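Local coordinates for protein histidine acid phosphatase (Bifidobacterium longum subsp. infantis, PDB 6RXD) that probably acts as a multiple inositol polyphosphate phosphatase, removing phosphate groups from phytate, other inositol phosphates and 2,3-bisphosphoglycerate, at residues 28-33 with 465-470; 86-91 with 316-321; 372-377 with 394-399. All blocks are in the same frame, centred on the assembly; numbering follows the deposited sequence. Where two conformers were deposited one is given.

Contact 1: residues 28-33 with 465-470; sequences SKAPKG and TPIVRM
Ser28 to Pro31 run almost antiparallel to Ile467 to Arg469, 172° apart in direction, but with the CA atoms of Ala30 and Ile467 still 8.4 Å from each other the space is spanned by side chains rather than by sheet pairing. Arg469 supplies the polar part of the contact. Its chain leaves with CG anti to the backbone N (chi1 174°) and then bends at two successive bonds, which brings NH1 to 3.0 Å from Ser28 O. The N-H...O angle is 150°; the donor arrives on a carbonyl lone pair, and Ser28 O lies at the guanidinium edge, somewhat out of that plane. Water 1 adds a second link, giving a hydrogen to Ser28 O at 2.8 Å and taking one from Arg469 NH2 at 3.0 Å. The loop leading into strand 34-44 is thus laid over strand 467-472 of the mixed sheet of this histidine phosphatase fold, with strand 445-453 between the two strands. Arginine suits the place because NE and NH1 also form salt bridges with Asp449 and Glu476; a leucine here would probably leave both carboxylates without their cation and Ser28 O without its charged donor. Further along, the contact turns apolar: the long branch of Ile467 spans the gap, its CD1 3.6 Å from Pro31 CD and 4.3 Å from Ala30 CB. The Ser28 hydroxyl is hydrogen-bonded to Glu476 and Thr491.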
loop_
_atom_site.group_PDB
_atom_site.type_symbol
_atom_site.label_atom_id
_atom_site.label_comp_id
_atom_site.label_asym_id
_atom_site.label_seq_id
_atom_site.Cartn_x
_atom_site.Cartn_y
_atom_site.Cartn_z
ATOM N N SER A 28 18.177 11.672 -13.066
ATOM C CA SER A 28 19.166 11.639 -14.143
ATOM C C SER A 28 18.567 11.961 -15.514
ATOM O O SER A 28 17.409 11.622 -15.798
ATOM C CB SER A 28 19.896 10.297 -14.175
ATOM O OG SER A 28 19.065 9.278 -14.707
ATOM N N LYS A 29 19.350 12.635 -16.355
ATOM C CA LYS A 29 18.957 12.889 -17.736
ATOM C C LYS A 29 19.274 11.672 -18.607
ATOM O O LYS A 29 20.290 11.008 -18.420
ATOM C CB LYS A 29 19.701 14.110 -18.288
ATOM C CG LYS A 29 19.606 15.352 -17.405
ATOM C CD LYS A 29 18.159 15.690 -17.074
ATOM C CE LYS A 29 18.044 17.032 -16.360
ATOM N NZ LYS A 29 16.632 17.311 -15.968
ATOM N N ALA A 30 18.406 11.390 -19.568
ATOM C CA ALA A 30 18.668 10.323 -20.519
ATOM C C ALA A 30 19.896 10.685 -21.344
ATOM O O ALA A 30 20.204 11.873 -21.518
ATOM C CB ALA A 30 17.457 10.109 -21.417
ATOM N N PRO A 31 20.613 9.667 -21.847
ATOM C CA PRO A 31 21.805 9.930 -22.658
ATOM C C PRO A 31 21.499 10.764 -23.900
ATOM O O PRO A 31 20.365 10.777 -24.399
ATOM C CB PRO A 31 22.289 8.529 -23.057
ATOM C CG PRO A 31 21.153 7.602 -22.742
ATOM C CD PRO A 31 20.412 8.227 -21.609
ATOM N N LYS A 32 22.520 11.474 -24.375
ATOM C CA LYS A 32 22.411 12.350 -25.536
ATOM C C LYS A 32 21.688 11.694 -26.710
ATOM O O LYS A 32 21.988 10.563 -27.079
ATOM C CB LYS A 32 23.812 12.799 -25.973
ATOM C CG LYS A 32 23.834 13.679 -27.211
ATOM C CD LYS A 32 25.248 14.154 -27.519
ATOM C CE LYS A 32 25.233 15.271 -28.554
ATOM N NZ LYS A 32 24.306 16.366 -28.143
ATOM N N GLY A 33 20.725 12.406 -27.285
ATOM C CA GLY A 33 20.022 11.920 -28.460
ATOM C C GLY A 33 18.703 11.238 -28.152
ATOM O O GLY A 33 17.918 10.959 -29.062
ATOM N N THR A 465 16.950 0.792 -29.927
ATOM C CA THR A 465 16.181 0.221 -28.830
ATOM C C THR A 465 15.816 1.307 -27.820
ATOM O O THR A 465 16.677 2.085 -27.415
ATOM C CB THR A 465 17.026 -0.847 -28.128
ATOM O OG1 THR A 465 17.384 -1.858 -29.084
ATOM C CG2 THR A 465 16.272 -1.473 -26.964
ATOM N N PRO A 466 14.541 1.354 -27.394
ATOM C CA PRO A 466 14.111 2.322 -26.371
ATOM C C PRO A 466 14.784 2.037 -25.033
ATOM O O PRO A 466 15.242 0.920 -24.801
ATOM C CB PRO A 466 12.604 2.051 -26.234
ATOM C CG PRO A 466 12.216 1.321 -27.504
ATOM C CD PRO A 466 13.422 0.523 -27.885
ATOM N N ILE A 467 14.844 3.040 -24.165
ATOM C CA ILE A 467 15.505 2.876 -22.877
ATOM C C ILE A 467 14.575 3.293 -21.745
ATOM O O ILE A 467 13.654 4.088 -21.938
ATOM C CB ILE A 467 16.825 3.664 -22.812
ATOM C CG1 ILE A 467 16.577 5.156 -23.040
ATOM C CG2 ILE A 467 17.828 3.109 -23.839
ATOM C CD1 ILE A 467 17.812 6.012 -22.768
ATOM N N VAL A 468 14.800 2.725 -20.562
ATOM C CA VAL A 468 13.831 2.843 -19.488
ATOM C C VAL A 468 14.530 3.151 -18.173
ATOM O O VAL A 468 15.607 2.616 -17.904
ATOM C CB VAL A 468 13.065 1.501 -19.325
ATOM C CG1 VAL A 468 11.963 1.596 -18.258
ATOM C CG2 VAL A 468 12.459 1.027 -20.668
ATOM N N ARG A 469 13.899 3.978 -17.341
ATOM C CA ARG A 469 14.436 4.348 -16.030
ATOM C C ARG A 469 13.311 4.229 -15.006
ATOM O O ARG A 469 12.180 4.589 -15.305
ATOM C CB ARG A 469 14.946 5.799 -16.098
ATOM C CG ARG A 469 15.422 6.413 -14.795
ATOM C CD ARG A 469 14.304 7.173 -14.050
ATOM N NE ARG A 469 13.726 8.311 -14.775
ATOM C CZ ARG A 469 14.350 9.471 -14.989
ATOM N NH1 ARG A 469 15.596 9.640 -14.577
ATOM N NH2 ARG A 469 13.736 10.456 -15.637
ATOM N N MET A 470 13.618 3.730 -13.807
ATOM C CA MET A 470 12.595 3.520 -12.772
ATOM C C MET A 470 12.731 4.447 -11.561
ATOM O O MET A 470 13.852 4.746 -11.115
ATOM C CB MET A 470 12.619 2.057 -12.289
ATOM C CG MET A 470 11.775 1.788 -11.021
ATOM S SD MET A 470 11.420 0.034 -10.777
ATOM C CE MET A 470 13.079 -0.666 -10.933
HETATM O O HOH W 1 15.072 13.061 -16.131
#

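Contact 2: residues 86-91 with 316-321; sequences SGITAA and ADMHNE
Met318 ends against Ala91, its CE methyl 3.9 Å from Ala91 CB. One atom back, the sulfur lies 4.1 Å from Ile88 CG1, where the two side chains cross at about a right angle. The bend at the last torsion of Met318 (chi3 72°) lets the sulfur meet one residue and the methyl the other. A flexible, unbranched methionine suits this task, and Ile88 and Ala91, three residues apart, present neighbouring positions on one face of their helix. Alanine keeps the approach close: the CA atoms of Ala91 and Glu321 are only 6.0 Å apart. Ala91 CB touches Glu321 CB at 4.0 Å. Beyond CB the glutamate turns off from the helix, bent at chi2 (77°), and its OE2 accepts a hydrogen bond from Gly102 N, so the apolar root of this buried residue packs while OE2 finds its partner away from the helix.

The second shell fixes these groups. Glu321 N is bonded to Met318 O at 3.0 Å in a short 3-10 turn that sets both residues toward the helix, and Ala91 N is held by Gly87 O at 3.0 Å. Ala91 also lies close to His326, which binds a zinc ion together with Glu94, a residue about one turn beyond Ala91 on helix 75-95; the side chain of Ala91 is about 6 Å from the metal. Outward from there, Thr89 bonds to Asp56 of helix 55-69, and Gln103 and Gln106 of helix 102-118 bond to Ala316 O and Asn320, so the turn that follows helix 301-317 is in contact with both helix 75-95 and helix 102-118.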
loop_
_atom_site.group_PDB
_atom_site.type_symbol
_atom_site.label_atom_id
_atom_site.label_comp_id
_atom_site.label_asym_id
_atom_site.label_seq_id
_atom_site.Cartn_x
_atom_site.Cartn_y
_atom_site.Cartn_z
ATOM N N SER A 86 -12.531 8.977 21.651
ATOM C CA SER A 86 -13.656 9.771 21.152
ATOM C C SER A 86 -13.252 10.601 19.945
ATOM O O SER A 86 -14.009 10.748 18.986
ATOM C CB SER A 86 -14.188 10.697 22.248
ATOM O OG SER A 86 -14.764 9.946 23.293
ATOM N N GLY A 87 -12.039 11.151 20.002
ATOM C CA GLY A 87 -11.527 11.981 18.927
ATOM C C GLY A 87 -11.327 11.238 17.615
ATOM O O GLY A 87 -11.735 11.727 16.564
ATOM N N ILE A 88 -10.696 10.064 17.654
ATOM C CA ILE A 88 -10.473 9.333 16.405
ATOM C C ILE A 88 -11.789 8.772 15.859
ATOM O O ILE A 88 -12.003 8.696 14.642
ATOM C CB ILE A 88 -9.365 8.248 16.525
ATOM C CG1 ILE A 88 -8.915 7.804 15.126
ATOM C CG2 ILE A 88 -9.840 7.053 17.345
ATOM C CD1 ILE A 88 -7.523 7.196 15.086
ATOM N N THR A 89 -12.695 8.416 16.758
ATOM C CA THR A 89 -14.007 7.955 16.327
ATOM C C THR A 89 -14.762 9.091 15.643
ATOM O O THR A 89 -15.322 8.917 14.559
ATOM C CB THR A 89 -14.788 7.397 17.515
ATOM O OG1 THR A 89 -14.130 6.211 17.965
ATOM C CG2 THR A 89 -16.244 7.060 17.131
ATOM N N ALA A 90 -14.745 10.272 16.258
ATOM C CA ALA A 90 -15.426 11.419 15.673
ATOM C C ALA A 90 -14.853 11.799 14.313
ATOM O O ALA A 90 -15.587 12.202 13.419
ATOM C CB ALA A 90 -15.387 12.611 16.629
ATOM N N ALA A 91 -13.541 11.682 14.155
ATOM C CA ALA A 91 -12.906 11.985 12.879
ATOM C C ALA A 91 -13.386 11.012 11.797
ATOM O O ALA A 91 -13.649 11.402 10.650
ATOM C CB ALA A 91 -11.401 11.932 13.017
ATOM N N ALA A 316 -1.722 8.402 12.374
ATOM C CA ALA A 316 -0.736 9.072 11.520
ATOM C C ALA A 316 -1.315 9.347 10.137
ATOM O O ALA A 316 -1.014 10.369 9.515
ATOM C CB ALA A 316 0.532 8.239 11.406
ATOM N N ASP A 317 -2.123 8.412 9.645
ATOM C CA ASP A 317 -2.752 8.540 8.331
ATOM C C ASP A 317 -3.868 9.557 8.375
ATOM O O ASP A 317 -4.254 10.109 7.341
ATOM C CB ASP A 317 -3.309 7.183 7.887
ATOM C CG ASP A 317 -2.220 6.180 7.597
ATOM O OD1 ASP A 317 -2.556 5.026 7.269
ATOM O OD2 ASP A 317 -1.027 6.561 7.680
ATOM N N MET A 318 -4.386 9.806 9.578
ATOM C CA MET A 318 -5.481 10.756 9.767
ATOM C C MET A 318 -4.982 12.085 10.317
ATOM O O MET A 318 -5.712 12.806 11.009
ATOM C CB MET A 318 -6.563 10.178 10.686
ATOM C CG MET A 318 -7.121 8.854 10.173
ATOM S SD MET A 318 -8.608 8.347 11.066
ATOM C CE MET A 318 -9.804 9.522 10.422
ATOM N N HIS A 319 -3.732 12.406 10.009
ATOM C CA HIS A 319 -3.131 13.650 10.476
ATOM C C HIS A 319 -3.990 14.874 10.168
ATOM O O HIS A 319 -4.135 15.764 11.010
ATOM C CB HIS A 319 -1.743 13.804 9.851
ATOM C CG HIS A 319 -1.028 15.045 10.280
ATOM N ND1 HIS A 319 -1.159 16.243 9.612
ATOM C CD2 HIS A 319 -0.184 15.276 11.313
ATOM C CE1 HIS A 319 -0.422 17.160 10.215
ATOM N NE2 HIS A 319 0.178 16.599 11.250
ATOM N N ASN A 320 -4.559 14.935 8.966
ATOM C CA ASN A 320 -5.321 16.126 8.586
ATOM C C ASN A 320 -6.615 16.268 9.374
ATOM O O ASN A 320 -7.154 17.358 9.494
ATOM C CB ASN A 320 -5.631 16.146 7.084
ATOM C CG ASN A 320 -4.388 16.280 6.234
ATOM O OD1 ASN A 320 -3.293 15.914 6.651
ATOM N ND2 ASN A 320 -4.553 16.821 5.029
ATOM N N GLU A 321 -7.120 15.155 9.886
ATOM C CA GLU A 321 -8.349 15.144 10.654
ATOM C C GLU A 321 -8.056 15.301 12.135
ATOM O O GLU A 321 -8.970 15.370 12.949
ATOM C CB GLU A 321 -9.097 13.820 10.414
ATOM C CG GLU A 321 -9.664 13.661 8.994
ATOM C CD GLU A 321 -8.616 13.301 7.957
ATOM O OE1 GLU A 321 -7.608 12.655 8.310
ATOM O OE2 GLU A 321 -8.797 13.663 6.776
#

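Contact 3: residues 372-377 with 394-399; sequences QPLLDD and TFRFAH
Arg396 and Asp377 form a salt bridge in which NH2 donates a hydrogen to OD2 at 3.0 Å along a nearly straight line (170°). The two flat groups stand almost perpendicular, 89° apart: the oxygen lies in the guanidinium plane, at its edge, whereas the nitrogen comes in from above the plane of the carboxylate. The pairing is therefore single-pronged, and water 2 supplies what a second carboxylate oxygen might have given, accepting from Arg396 NE at 2.8 Å and donating to the same Asp377 OD2 at 2.7 Å. The CB of Asp377 points toward the strand, and CG, anti to the backbone N (chi1 -157°), carries the carboxylate on to the guanidinium. Arg396 has to cross from strand to helix, and its chain, extended from CG to NE, is long enough to do so. Leu374, one turn before Asp377, lies alongside that chain: its CD1 packs 3.8 Å from Arg396 CD, and the two side chains run past each other in opposite directions, which gives the last methylene of the arginine an apolar neighbour. One face of the guanidinium is covered by Thr394 CG2, 3.7 Å above its centre. NH1 is taken up by Glu40, in a second salt bridge, and by Ser41 O, both on strand 34-44. The buried cation thus ties helix 372-386 to two adjacent parallel strands, 391-398 and 34-44. A helix laid on parallel strands in this way belongs to the alpha/beta core of histidine phosphatases; here the strand runs into His399, N-cap of the next helix and first residue of the His-Ala-Glu sequence characteristic of MINPP enzymes.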
loop_
_atom_site.group_PDB
_atom_site.type_symbol
_atom_site.label_atom_id
_atom_site.label_comp_id
_atom_site.label_asym_id
_atom_site.label_seq_id
_atom_site.Cartn_x
_atom_site.Cartn_y
_atom_site.Cartn_z
ATOM N N GLN A 372 2.822 -11.261 -12.012
ATOM C CA GLN A 372 3.263 -11.352 -13.405
ATOM C C GLN A 372 2.367 -10.627 -14.430
ATOM O O GLN A 372 2.893 -9.982 -15.332
ATOM C CB GLN A 372 3.496 -12.808 -13.817
ATOM C CG GLN A 372 4.268 -12.963 -15.132
ATOM C CD GLN A 372 5.684 -12.428 -15.037
ATOM O OE1 GLN A 372 6.410 -12.721 -14.085
ATOM N NE2 GLN A 372 6.078 -11.616 -16.012
ATOM N N PRO A 373 1.026 -10.703 -14.284
ATOM C CA PRO A 373 0.196 -9.973 -15.255
ATOM C C PRO A 373 0.473 -8.473 -15.257
ATOM O O PRO A 373 0.324 -7.836 -16.308
ATOM C CB PRO A 373 -1.233 -10.216 -14.757
ATOM C CG PRO A 373 -1.160 -11.486 -13.982
ATOM C CD PRO A 373 0.221 -11.593 -13.423
ATOM N N LEU A 374 0.831 -7.907 -14.106
ATOM C CA LEU A 374 1.115 -6.476 -14.036
ATOM C C LEU A 374 2.467 -6.166 -14.668
ATOM O O LEU A 374 2.605 -5.206 -15.441
ATOM C CB LEU A 374 1.085 -5.982 -12.589
ATOM C CG LEU A 374 1.405 -4.493 -12.415
ATOM C CD1 LEU A 374 0.446 -3.620 -13.221
ATOM C CD2 LEU A 374 1.346 -4.138 -10.933
ATOM N N LEU A 375 3.468 -6.979 -14.353
ATOM C CA LEU A 375 4.779 -6.836 -14.983
ATOM C C LEU A 375 4.659 -7.039 -16.496
ATOM O O LEU A 375 5.249 -6.287 -17.272
ATOM C CB LEU A 375 5.789 -7.813 -14.375
ATOM C CG LEU A 375 7.195 -7.784 -14.989
ATOM C CD1 LEU A 375 7.751 -6.358 -15.023
ATOM C CD2 LEU A 375 8.109 -8.698 -14.182
ATOM N N ASP A 376 3.877 -8.033 -16.917
ATOM C CA ASP A 376 3.594 -8.211 -18.342
ATOM C C ASP A 376 3.018 -6.931 -18.940
ATOM O O ASP A 376 3.423 -6.512 -20.023
ATOM C CB ASP A 376 2.595 -9.355 -18.585
ATOM C CG ASP A 376 3.202 -10.734 -18.385
ATOM O OD1 ASP A 376 4.443 -10.853 -18.285
ATOM O OD2 ASP A 376 2.417 -11.711 -18.349
ATOM N N ASP A 377 2.072 -6.306 -18.250
ATOM C CA ASP A 377 1.434 -5.115 -18.802
ATOM C C ASP A 377 2.363 -3.902 -18.790
ATOM O O ASP A 377 2.266 -3.033 -19.665
ATOM C CB ASP A 377 0.143 -4.767 -18.055
ATOM C CG ASP A 377 -0.792 -3.929 -18.898
ATOM O OD1 ASP A 377 -1.170 -4.401 -19.991
ATOM O OD2 ASP A 377 -1.126 -2.792 -18.496
ATOM N N THR A 394 0.251 5.410 -18.968
ATOM C CA THR A 394 -0.751 4.590 -18.313
ATOM C C THR A 394 -0.538 4.766 -16.824
ATOM O O THR A 394 0.524 4.409 -16.310
ATOM C CB THR A 394 -0.606 3.109 -18.702
ATOM O OG1 THR A 394 -0.635 2.988 -20.133
ATOM C CG2 THR A 394 -1.743 2.289 -18.111
ATOM N N PHE A 395 -1.524 5.358 -16.146
ATOM C CA PHE A 395 -1.451 5.597 -14.703
ATOM C C PHE A 395 -2.435 4.663 -13.999
ATOM O O PHE A 395 -3.649 4.745 -14.220
ATOM C CB PHE A 395 -1.796 7.056 -14.373
ATOM C CG PHE A 395 -0.846 8.071 -14.968
ATOM C CD1 PHE A 395 0.527 7.947 -14.802
ATOM C CD2 PHE A 395 -1.335 9.151 -15.687
ATOM C CE1 PHE A 395 1.400 8.897 -15.345
ATOM C CE2 PHE A 395 -0.476 10.101 -16.235
ATOM C CZ PHE A 395 0.896 9.975 -16.060
ATOM N N ARG A 396 -1.910 3.768 -13.161
ATOM C CA ARG A 396 -2.711 2.705 -12.546
ATOM C C ARG A 396 -2.773 2.881 -11.038
ATOM O O ARG A 396 -1.788 3.300 -10.421
ATOM C CB ARG A 396 -2.083 1.331 -12.819
ATOM C CG ARG A 396 -1.836 0.978 -14.282
ATOM C CD ARG A 396 -0.934 -0.235 -14.336
ATOM N NE ARG A 396 -0.582 -0.655 -15.697
ATOM C CZ ARG A 396 0.466 -0.199 -16.374
ATOM N NH1 ARG A 396 1.268 0.709 -15.832
ATOM N NH2 ARG A 396 0.713 -0.654 -17.600
ATOM N N PHE A 397 -3.921 2.524 -10.457
ATOM C CA PHE A 397 -4.177 2.722 -9.028
ATOM C C PHE A 397 -4.744 1.462 -8.410
ATOM O O PHE A 397 -5.707 0.895 -8.916
ATOM C CB PHE A 397 -5.114 3.919 -8.827
ATOM C CG PHE A 397 -4.531 5.184 -9.362
ATOM C CD1 PHE A 397 -3.773 6.006 -8.545
ATOM C CD2 PHE A 397 -4.636 5.488 -10.720
ATOM C CE1 PHE A 397 -3.174 7.144 -9.046
ATOM C CE2 PHE A 397 -4.038 6.623 -11.236
ATOM C CZ PHE A 397 -3.304 7.452 -10.406
ATOM N N ALA A 398 -4.120 1.008 -7.325
ATOM C CA ALA A 398 -4.418 -0.311 -6.791
ATOM C C ALA A 398 -4.139 -0.393 -5.293
ATOM O O ALA A 398 -4.484 0.519 -4.549
ATOM C CB ALA A 398 -3.634 -1.388 -7.572
ATOM N N HIS A 399 -3.494 -1.471 -4.858
ATOM C CA HIS A 399 -3.503 -1.852 -3.441
ATOM C C HIS A 399 -2.174 -2.356 -2.912
ATOM O O HIS A 399 -1.263 -2.672 -3.679
ATOM C CB HIS A 399 -4.559 -2.946 -3.248
ATOM C CG HIS A 399 -5.878 -2.585 -3.840
ATOM N ND1 HIS A 399 -6.867 -1.959 -3.115
ATOM C CD2 HIS A 399 -6.346 -2.700 -5.107
ATOM C CE1 HIS A 399 -7.897 -1.713 -3.910
ATOM N NE2 HIS A 399 -7.606 -2.153 -5.120
HETATM O O HOH W 2 -2.695 -2.378 -16.354
#

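Overall arrangement
Contacts 2 and 3 are buried, while contact 1 is only partly so and lies farthest from the centre of the chain. Contacts 1 and 3 reach the same mixed sheet, their centres 22 Å apart, and each relies on an arginine from a strand: one grips a loop carbonyl, the other a helix carboxylate, and each has a bridging water. Contact 2 lies on the opposite side of the chain's centre, about 44 Å from contact 1 between centres, in the helical part near a zinc site; it joins helical pieces by apolar packing. Along the sequence, contact 1 closes a long loop inside which contacts 2 and 3 follow one another.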